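Local structure of putative solute-binding component of ABC transporter (Clostridium phytofermentans, 4YS6) at residues L48-Q53 against K292-L297; I121-L126 against T296-V301; A42-D47 against V97-E102. The protein probably serves as the sugar-binding component of an ABC transporter, holding beta-D-glucose in the cleft between its two lobes. All blocks are in the same frame, centred on the assembly; numbering follows the deposited sequence.

Contact 1. Residues L48-Q53 against K292-L297; sequences LQRWNQ and KDTRTL. With NA (sodium ion), chain I; BGC (beta-D-glucopyranose), chain D.
R50 lays its guanidinium beside two apolar branches, with NH2 3.6 Å from L297 CD2 at the edge of the group and the methyl CG2 of T294 approaching it obliquely. Its CG sits between the backbone N and the carbonyl carbon (chi1 64°), and a bend at chi3 carries the flat end across to the second helix. One face of the guanidinium lies against W51, whose CH2 stands 3.8 Å above its centre. D54 and D124, both salt-bridged to R50, help fix its rotation and probably offset its charge. The long side chain with its flat guanidinium can pack against hydrocarbon and still donate from NH1 to BGC O3, at 2.9 Å and fairly straight (159°). K292 NZ donates to the same hydroxyl, also at 2.9 Å, and Q271 accepts a further hydrogen bond from this ammonium group. The indole NE1 of W51 donates to BGC O6 at the ring edge, a more bent bond (144°) of 3.0 Å. Q53 CB rests 3.5 Å from T294 OG1, a hydroxyl hydrogen-bonded to Y353, and N52 O binds the sodium ion together with S56 and three waters. D293, gripped side-on by R295 NE and NH2, caps the second helix by accepting from R295 N. L48, R50, W51 and K292, at or just before the starts of these helices, line one side of the sugar pocket in a periplasmic binding protein fold.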
# COMPACT_ATOMS: atom_id res chain seq x y z
N LEU A 48 -6.26 9.13 -1.13
CA LEU A 48 -5.04 8.46 -0.73
C LEU A 48 -4.04 8.80 -1.83
O LEU A 48 -4.31 8.57 -3.01
CB LEU A 48 -5.26 6.97 -0.58
CG LEU A 48 -6.18 6.56 0.57
CD1 LEU A 48 -6.63 5.14 0.46
CD2 LEU A 48 -5.50 6.77 1.90
N GLN A 49 -2.91 9.39 -1.48
CA GLN A 49 -2.18 10.17 -2.46
C GLN A 49 -1.73 9.40 -3.68
O GLN A 49 -1.88 9.88 -4.81
CB GLN A 49 -0.95 10.81 -1.84
CG GLN A 49 -0.34 11.89 -2.72
CD GLN A 49 1.13 12.12 -2.39
OE1 GLN A 49 1.47 12.62 -1.33
NE2 GLN A 49 1.99 11.73 -3.30
N ARG A 50 -1.14 8.23 -3.48
CA ARG A 50 -0.41 7.58 -4.56
C ARG A 50 -1.27 7.35 -5.81
O ARG A 50 -0.76 7.43 -6.94
CB ARG A 50 0.21 6.23 -4.11
CG ARG A 50 -0.76 5.16 -3.72
CD ARG A 50 -0.08 3.80 -3.69
NE ARG A 50 0.21 3.31 -5.04
CZ ARG A 50 0.66 2.07 -5.29
NH1 ARG A 50 0.94 1.25 -4.30
NH2 ARG A 50 0.86 1.66 -6.54
N TRP A 51 -2.56 7.10 -5.63
CA TRP A 51 -3.42 6.69 -6.76
C TRP A 51 -3.60 7.82 -7.75
O TRP A 51 -3.89 7.57 -8.91
CB TRP A 51 -4.78 6.18 -6.27
CG TRP A 51 -4.59 5.15 -5.22
CD1 TRP A 51 -4.82 5.30 -3.88
CD2 TRP A 51 -4.07 3.81 -5.38
NE1 TRP A 51 -4.47 4.17 -3.20
CE2 TRP A 51 -3.99 3.25 -4.09
CE3 TRP A 51 -3.65 3.06 -6.48
CZ2 TRP A 51 -3.53 1.94 -3.88
CZ3 TRP A 51 -3.18 1.77 -6.26
CH2 TRP A 51 -3.13 1.23 -4.97
N ASN A 52 -3.38 9.06 -7.30
CA ASN A 52 -3.32 10.19 -8.23
C ASN A 52 -2.17 10.02 -9.22
O ASN A 52 -2.33 10.24 -10.43
CB ASN A 52 -3.17 11.49 -7.47
CG ASN A 52 -4.40 11.81 -6.63
OD1 ASN A 52 -5.40 12.32 -7.14
ND2 ASN A 52 -4.35 11.51 -5.36
N GLN A 53 -1.03 9.60 -8.70
CA GLN A 53 0.14 9.35 -9.53
C GLN A 53 -0.02 8.07 -10.35
O GLN A 53 0.32 8.05 -11.53
CB GLN A 53 1.40 9.29 -8.69
CG GLN A 53 1.94 10.66 -8.25
CD GLN A 53 1.18 11.23 -7.09
OE1 GLN A 53 1.24 10.67 -5.99
NE2 GLN A 53 0.46 12.32 -7.31
N LYS A 292 7.98 3.41 -3.58
CA LYS A 292 7.46 2.57 -4.63
C LYS A 292 7.18 3.47 -5.84
O LYS A 292 6.25 4.29 -5.86
CB LYS A 292 6.19 1.84 -4.15
CG LYS A 292 6.40 1.06 -2.85
CD LYS A 292 5.32 0.04 -2.56
CE LYS A 292 3.93 0.64 -2.43
NZ LYS A 292 3.02 -0.44 -1.94
N ASP A 293 8.03 3.37 -6.85
CA ASP A 293 7.96 4.31 -7.97
C ASP A 293 6.77 3.93 -8.86
O ASP A 293 6.86 2.97 -9.64
CB ASP A 293 9.27 4.32 -8.76
CG ASP A 293 9.34 5.45 -9.77
OD1 ASP A 293 8.28 5.92 -10.24
OD2 ASP A 293 10.46 5.88 -10.10
N THR A 294 5.66 4.65 -8.73
CA THR A 294 4.46 4.31 -9.49
C THR A 294 4.67 4.41 -11.00
O THR A 294 3.92 3.81 -11.77
CB THR A 294 3.24 5.20 -9.11
OG1 THR A 294 3.49 6.58 -9.38
CG2 THR A 294 2.90 5.03 -7.67
N ARG A 295 5.67 5.17 -11.44
CA ARG A 295 5.93 5.29 -12.87
C ARG A 295 6.42 3.95 -13.41
O ARG A 295 6.12 3.57 -14.55
CB ARG A 295 6.97 6.37 -13.14
CG ARG A 295 6.60 7.72 -12.64
CD ARG A 295 7.78 8.66 -12.80
NE ARG A 295 8.86 8.25 -11.91
CZ ARG A 295 9.98 8.95 -11.74
NH1 ARG A 295 10.16 10.06 -12.41
NH2 ARG A 295 10.90 8.51 -10.91
N THR A 296 7.20 3.25 -12.59
CA THR A 296 7.75 1.95 -12.94
C THR A 296 6.66 0.90 -13.00
O THR A 296 6.63 0.07 -13.92
CB THR A 296 8.81 1.50 -11.92
OG1 THR A 296 9.84 2.48 -11.89
CG2 THR A 296 9.40 0.15 -12.31
N LEU A 297 5.79 0.92 -12.00
CA LEU A 297 4.66 -0.00 -11.99
C LEU A 297 3.80 0.22 -13.23
O LEU A 297 3.45 -0.75 -13.92
CB LEU A 297 3.84 0.17 -10.71
CG LEU A 297 2.62 -0.74 -10.56
CD1 LEU A 297 3.01 -2.18 -10.70
CD2 LEU A 297 1.97 -0.50 -9.19
NA NA I . -3.48 12.80 -11.22
C2 BGC D . -0.92 0.06 -1.43
C3 BGC D . -0.19 1.05 -0.59
C4 BGC D . -1.05 2.17 -0.16
C5 BGC D . -2.32 1.71 0.47
C6 BGC D . -3.32 2.82 0.73
C1 BGC D . -2.13 -0.49 -0.65
O1 BGC D . -2.82 -1.34 -1.33
O2 BGC D . -0.06 -1.02 -1.77
O3 BGC D . 0.95 1.53 -1.39
O4 BGC D . -0.39 2.99 0.84
O5 BGC D . -2.95 0.75 -0.44
O6 BGC D . -3.46 3.67 -0.40
O HOH W 1 -5.54 13.04 -10.02
O HOH W 2 -2.19 14.44 -10.04
O HOH W 3 -5.14 11.36 -12.32

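Contact 2. Residues I121-L126 against T296-V301; sequences IAYDRL and TLASQV. With BGC (beta-D-glucopyranose), chain D.
Y123 meets L297 and V301 where a strand of the parallel part of an alpha/beta sheet is covered by helix 294-309, as in the Rossmann-like lobes of periplasmic binding proteins. Strand 121-123 and helix 296-301 run antiparallel, at 179°, with their axes 10.7 Å apart, a spacing filled by side chains. Packing is tightest along the phenol, which two methyls approach obliquely: L297 CD2 lies 3.6 Å from Y123 CZ, and V301 CG2 is 3.8 Å from CD2 of the same ring. With CG anti to the backbone N (chi1 -174°), the tyrosine carries its ring to the helix, and its hydroxyl is hydrogen-bonded to D54. Tyrosine suits this place because one side chain supplies an apolar flank and a polar end. The contact is looser toward the start of the strand segment, where I121 CD1 comes no nearer than 4.3 Å to V301 CG1, although both residues remain buried. At the other end lies the sugar site. R125 extends away from the helix, donating from NE to BGC O1 and from NH2 to BGC O5. D124 OD1, paired with R50, also lies 3.8 Å from L297 CD2, while OD2 accepts from BGC O2 at 2.8 Å.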
# COMPACT_ATOMS: atom_id res chain seq x y z
N ILE A 121 -6.27 -6.88 -15.64
CA ILE A 121 -5.01 -6.78 -14.91
C ILE A 121 -5.34 -6.19 -13.55
O ILE A 121 -5.92 -5.11 -13.45
CB ILE A 121 -3.97 -5.90 -15.67
CG1 ILE A 121 -3.63 -6.51 -17.03
CG2 ILE A 121 -2.72 -5.75 -14.85
CD1 ILE A 121 -2.79 -5.64 -17.90
N ALA A 122 -4.99 -6.93 -12.50
CA ALA A 122 -5.09 -6.41 -11.13
C ALA A 122 -3.91 -5.50 -10.91
O ALA A 122 -2.76 -5.92 -11.04
CB ALA A 122 -5.08 -7.52 -10.14
N TYR A 123 -4.20 -4.24 -10.57
CA TYR A 123 -3.20 -3.22 -10.39
C TYR A 123 -2.95 -3.00 -8.90
O TYR A 123 -3.85 -2.55 -8.20
CB TYR A 123 -3.66 -1.89 -11.03
CG TYR A 123 -2.61 -0.81 -11.02
CD1 TYR A 123 -2.40 -0.03 -9.89
CD2 TYR A 123 -1.85 -0.57 -12.14
CE1 TYR A 123 -1.41 0.95 -9.88
CE2 TYR A 123 -0.87 0.40 -12.15
CZ TYR A 123 -0.65 1.15 -11.03
OH TYR A 123 0.33 2.12 -11.07
N ASP A 124 -1.73 -3.32 -8.48
CA ASP A 124 -1.19 -3.15 -7.13
C ASP A 124 -1.82 -4.04 -6.07
O ASP A 124 -1.07 -4.67 -5.29
CB ASP A 124 -1.28 -1.71 -6.66
CG ASP A 124 -0.42 -1.48 -5.45
OD1 ASP A 124 0.81 -1.22 -5.60
OD2 ASP A 124 -0.94 -1.66 -4.33
N ARG A 125 -3.15 -4.07 -6.02
CA ARG A 125 -3.92 -4.92 -5.12
C ARG A 125 -4.47 -6.12 -5.85
O ARG A 125 -4.97 -5.99 -6.97
CB ARG A 125 -5.08 -4.14 -4.52
CG ARG A 125 -4.61 -2.92 -3.74
CD ARG A 125 -5.78 -2.01 -3.45
NE ARG A 125 -5.40 -0.91 -2.54
CZ ARG A 125 -6.25 0.02 -2.10
NH1 ARG A 125 -7.50 0.03 -2.50
NH2 ARG A 125 -5.84 0.94 -1.24
N LEU A 126 -4.41 -7.29 -5.25
CA LEU A 126 -4.88 -8.48 -5.92
C LEU A 126 -6.43 -8.58 -5.84
O LEU A 126 -7.04 -8.33 -4.80
CB LEU A 126 -4.20 -9.71 -5.33
CG LEU A 126 -4.46 -11.04 -6.03
CD1 LEU A 126 -4.02 -11.02 -7.48
CD2 LEU A 126 -3.80 -12.18 -5.27
N THR A 296 7.20 3.25 -12.59
CA THR A 296 7.75 1.95 -12.94
C THR A 296 6.66 0.90 -13.00
O THR A 296 6.63 0.07 -13.92
CB THR A 296 8.81 1.50 -11.92
OG1 THR A 296 9.84 2.48 -11.89
CG2 THR A 296 9.40 0.15 -12.31
N LEU A 297 5.79 0.92 -12.00
CA LEU A 297 4.66 -0.00 -11.99
C LEU A 297 3.80 0.22 -13.23
O LEU A 297 3.45 -0.75 -13.92
CB LEU A 297 3.84 0.17 -10.71
CG LEU A 297 2.62 -0.74 -10.56
CD1 LEU A 297 3.01 -2.18 -10.70
CD2 LEU A 297 1.97 -0.50 -9.19
N ALA A 298 3.48 1.48 -13.53
CA ALA A 298 2.68 1.79 -14.71
C ALA A 298 3.37 1.30 -15.98
O ALA A 298 2.72 0.75 -16.86
CB ALA A 298 2.40 3.27 -14.80
N SER A 299 4.69 1.46 -16.06
CA SER A 299 5.44 1.00 -17.22
C SER A 299 5.30 -0.50 -17.41
O SER A 299 5.12 -0.99 -18.54
CB SER A 299 6.92 1.38 -17.08
OG SER A 299 7.63 0.89 -18.20
N GLN A 300 5.35 -1.25 -16.32
CA GLN A 300 5.25 -2.70 -16.38
C GLN A 300 3.85 -3.09 -16.82
O GLN A 300 3.67 -4.02 -17.63
CB GLN A 300 5.60 -3.33 -15.04
CG GLN A 300 7.06 -3.25 -14.71
CD GLN A 300 7.93 -3.85 -15.81
OE1 GLN A 300 8.70 -3.15 -16.46
NE2 GLN A 300 7.78 -5.14 -16.03
N VAL A 301 2.84 -2.38 -16.31
CA VAL A 301 1.47 -2.68 -16.72
C VAL A 301 1.25 -2.41 -18.21
O VAL A 301 0.62 -3.22 -18.92
CB VAL A 301 0.48 -1.90 -15.87
CG1 VAL A 301 -0.94 -2.00 -16.44
CG2 VAL A 301 0.53 -2.46 -14.47
C2 BGC D . -0.92 0.06 -1.43
C3 BGC D . -0.19 1.05 -0.59
C4 BGC D . -1.05 2.17 -0.16
C5 BGC D . -2.32 1.71 0.47
C6 BGC D . -3.32 2.82 0.73
C1 BGC D . -2.13 -0.49 -0.65
O1 BGC D . -2.82 -1.34 -1.33
O2 BGC D . -0.06 -1.02 -1.77
O3 BGC D . 0.95 1.53 -1.39
O4 BGC D . -0.39 2.99 0.84
O5 BGC D . -2.95 0.75 -0.44
O6 BGC D . -3.46 3.67 -0.40

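Contact 3. Residues A42-D47 against V97-E102; sequences AMPTKD and VIASIE
Strands 38-43 and 95-98 run parallel, with A42 bridged to I98 at a CA-CA distance of 4.8 Å and two backbone bonds enclosing the pair. A42 N donates to V97 O at 2.9 Å, and A99 N donates to A42 O at 2.8 Å. A42 thus uses both its N-H and its carbonyl on residues flanking I98, the usual pattern of a parallel bridge. On the sheet face shared by A42 and I98, the methyl CB of A42 lies 4.3 Å from I98 CG1. The small A42 is consistent with the close approach of helix 78-90, whose M88 touches it, while I85 touches I98. Helix 78-90 leads from the neighbouring strand 68-73 into strand 95-98, part of the layered alpha/beta architecture of a periplasmic binding protein lobe; strand 95-98 then passes its other edge to strand 119-123. Selenomethionine M43 begins by pointing away from the neighbouring strand, but bends at chi2 and chi3 bring its end back, placing CE 4.1 Å from A99 CB. Its flexible, apolar chain also touches W51 and D54 of helix 50-64. Beyond the regular strands, P44 lies against the backbone and methyl of A99, with CD 3.7 Å from A99 CB. Proline has no N-H to continue the ladder of backbone bonds, and its ring packs on A99 instead, while A99 O is hydrogen-bonded by Q81. I101 then closes over the other part of the proline: its CG1, anti to the carbonyl carbon (chi1 -62°), comes 3.7 Å from P44 CB. T45 turns the chain onward in an ST turn, its OG1 accepting from D47 N at 3.0 Å.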
# COMPACT_ATOMS: atom_id res chain seq x y z
N ALA A 42 -9.30 1.75 -13.57
CA ALA A 42 -10.14 2.02 -12.42
C ALA A 42 -9.29 2.16 -11.16
O ALA A 42 -8.64 1.20 -10.73
CB ALA A 42 -11.16 0.90 -12.24
N MSE A 43 -9.30 3.35 -10.57
CA MSE A 43 -8.50 3.64 -9.37
C MSE A 43 -9.42 3.82 -8.16
O MSE A 43 -10.59 4.18 -8.32
CB MSE A 43 -7.65 4.90 -9.58
CG MSE A 43 -6.62 4.80 -10.71
SE MSE A 43 -5.13 3.73 -10.07
CE MSE A 43 -4.98 2.47 -11.54
N PRO A 44 -8.92 3.54 -6.95
CA PRO A 44 -9.84 3.51 -5.80
C PRO A 44 -10.31 4.87 -5.30
O PRO A 44 -11.50 5.02 -5.04
CB PRO A 44 -9.03 2.80 -4.70
CG PRO A 44 -7.60 2.96 -5.11
CD PRO A 44 -7.61 2.98 -6.61
N THR A 45 -9.40 5.83 -5.18
CA THR A 45 -9.73 7.12 -4.63
C THR A 45 -8.61 8.08 -4.90
O THR A 45 -7.48 7.66 -5.08
CB THR A 45 -9.97 7.02 -3.12
OG1 THR A 45 -10.31 8.30 -2.61
CG2 THR A 45 -8.72 6.52 -2.41
N LYS A 46 -8.92 9.38 -4.92
CA LYS A 46 -7.91 10.44 -4.97
C LYS A 46 -7.48 10.90 -3.58
O LYS A 46 -6.55 11.70 -3.46
CB LYS A 46 -8.46 11.65 -5.74
CG LYS A 46 -8.60 11.41 -7.22
CD LYS A 46 -9.10 12.67 -7.91
CE LYS A 46 -9.26 12.44 -9.40
NZ LYS A 46 -9.87 13.61 -10.10
N ASP A 47 -8.13 10.38 -2.54
CA ASP A 47 -7.93 10.89 -1.17
C ASP A 47 -6.76 10.19 -0.50
O ASP A 47 -6.32 10.59 0.57
CB ASP A 47 -9.19 10.72 -0.33
CG ASP A 47 -10.35 11.60 -0.81
OD1 ASP A 47 -10.11 12.78 -1.18
OD2 ASP A 47 -11.50 11.11 -0.84
N VAL A 97 -7.72 -2.37 -16.41
CA VAL A 97 -6.69 -2.28 -15.40
C VAL A 97 -7.37 -1.79 -14.14
O VAL A 97 -7.87 -0.66 -14.11
CB VAL A 97 -5.58 -1.33 -15.81
CG1 VAL A 97 -4.56 -1.20 -14.68
CG2 VAL A 97 -4.92 -1.81 -17.10
N ILE A 98 -7.40 -2.63 -13.08
CA ILE A 98 -8.23 -2.32 -11.92
C ILE A 98 -7.46 -2.36 -10.63
O ILE A 98 -6.88 -3.39 -10.28
CB ILE A 98 -9.43 -3.30 -11.79
CG1 ILE A 98 -10.32 -3.20 -13.02
CG2 ILE A 98 -10.23 -3.02 -10.53
CD1 ILE A 98 -11.32 -4.26 -13.11
N ALA A 99 -7.47 -1.24 -9.93
CA ALA A 99 -6.96 -1.15 -8.57
C ALA A 99 -8.17 -1.14 -7.63
O ALA A 99 -8.81 -0.12 -7.43
CB ALA A 99 -6.12 0.10 -8.39
N SER A 100 -8.50 -2.31 -7.11
CA SER A 100 -9.76 -2.52 -6.40
C SER A 100 -9.76 -1.93 -5.01
O SER A 100 -8.73 -1.89 -4.33
CB SER A 100 -10.07 -4.02 -6.34
OG SER A 100 -9.09 -4.69 -5.60
N ILE A 101 -10.92 -1.46 -4.57
CA ILE A 101 -11.08 -0.98 -3.20
C ILE A 101 -11.13 -2.18 -2.28
O ILE A 101 -10.35 -2.28 -1.32
CB ILE A 101 -12.35 -0.15 -3.05
CG1 ILE A 101 -12.26 1.11 -3.93
CG2 ILE A 101 -12.53 0.29 -1.60
CD1 ILE A 101 -13.56 1.76 -4.15
N GLU A 102 -12.04 -3.10 -2.59
CA GLU A 102 -12.20 -4.34 -1.84
C GLU A 102 -11.95 -5.51 -2.79
O GLU A 102 -12.64 -5.66 -3.78
CB GLU A 102 -13.60 -4.44 -1.24
CG GLU A 102 -13.81 -3.52 -0.06
CD GLU A 102 -15.17 -3.71 0.61
OE1 GLU A 102 -15.88 -4.68 0.26
OE2 GLU A 102 -15.52 -2.89 1.48

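From the N terminus, strand 38-43 leads through 42-47 directly into 48-53, so the first halves of contacts 3 and 1 are consecutive. Contact 3 closes first, when the chain returns at 97-102. Contact 2 opens afterward at 121-126, on the strand next to 95-98, whose I98 shares backbone bonds with I121 and Y123. After a long excursion 292-297 closes contact 1 and the overlapping 296-301 closes contact 2. Contacts 1 and 3 cross; contacts 1 and 2 both end on helix 294-309; contacts 3 and 2 follow in series. Contact 1 joins the starts of helices 50-64 and 294-309, contact 2 lays the latter on strand 119-123, and contact 3 pairs strands 38-43 and 95-98.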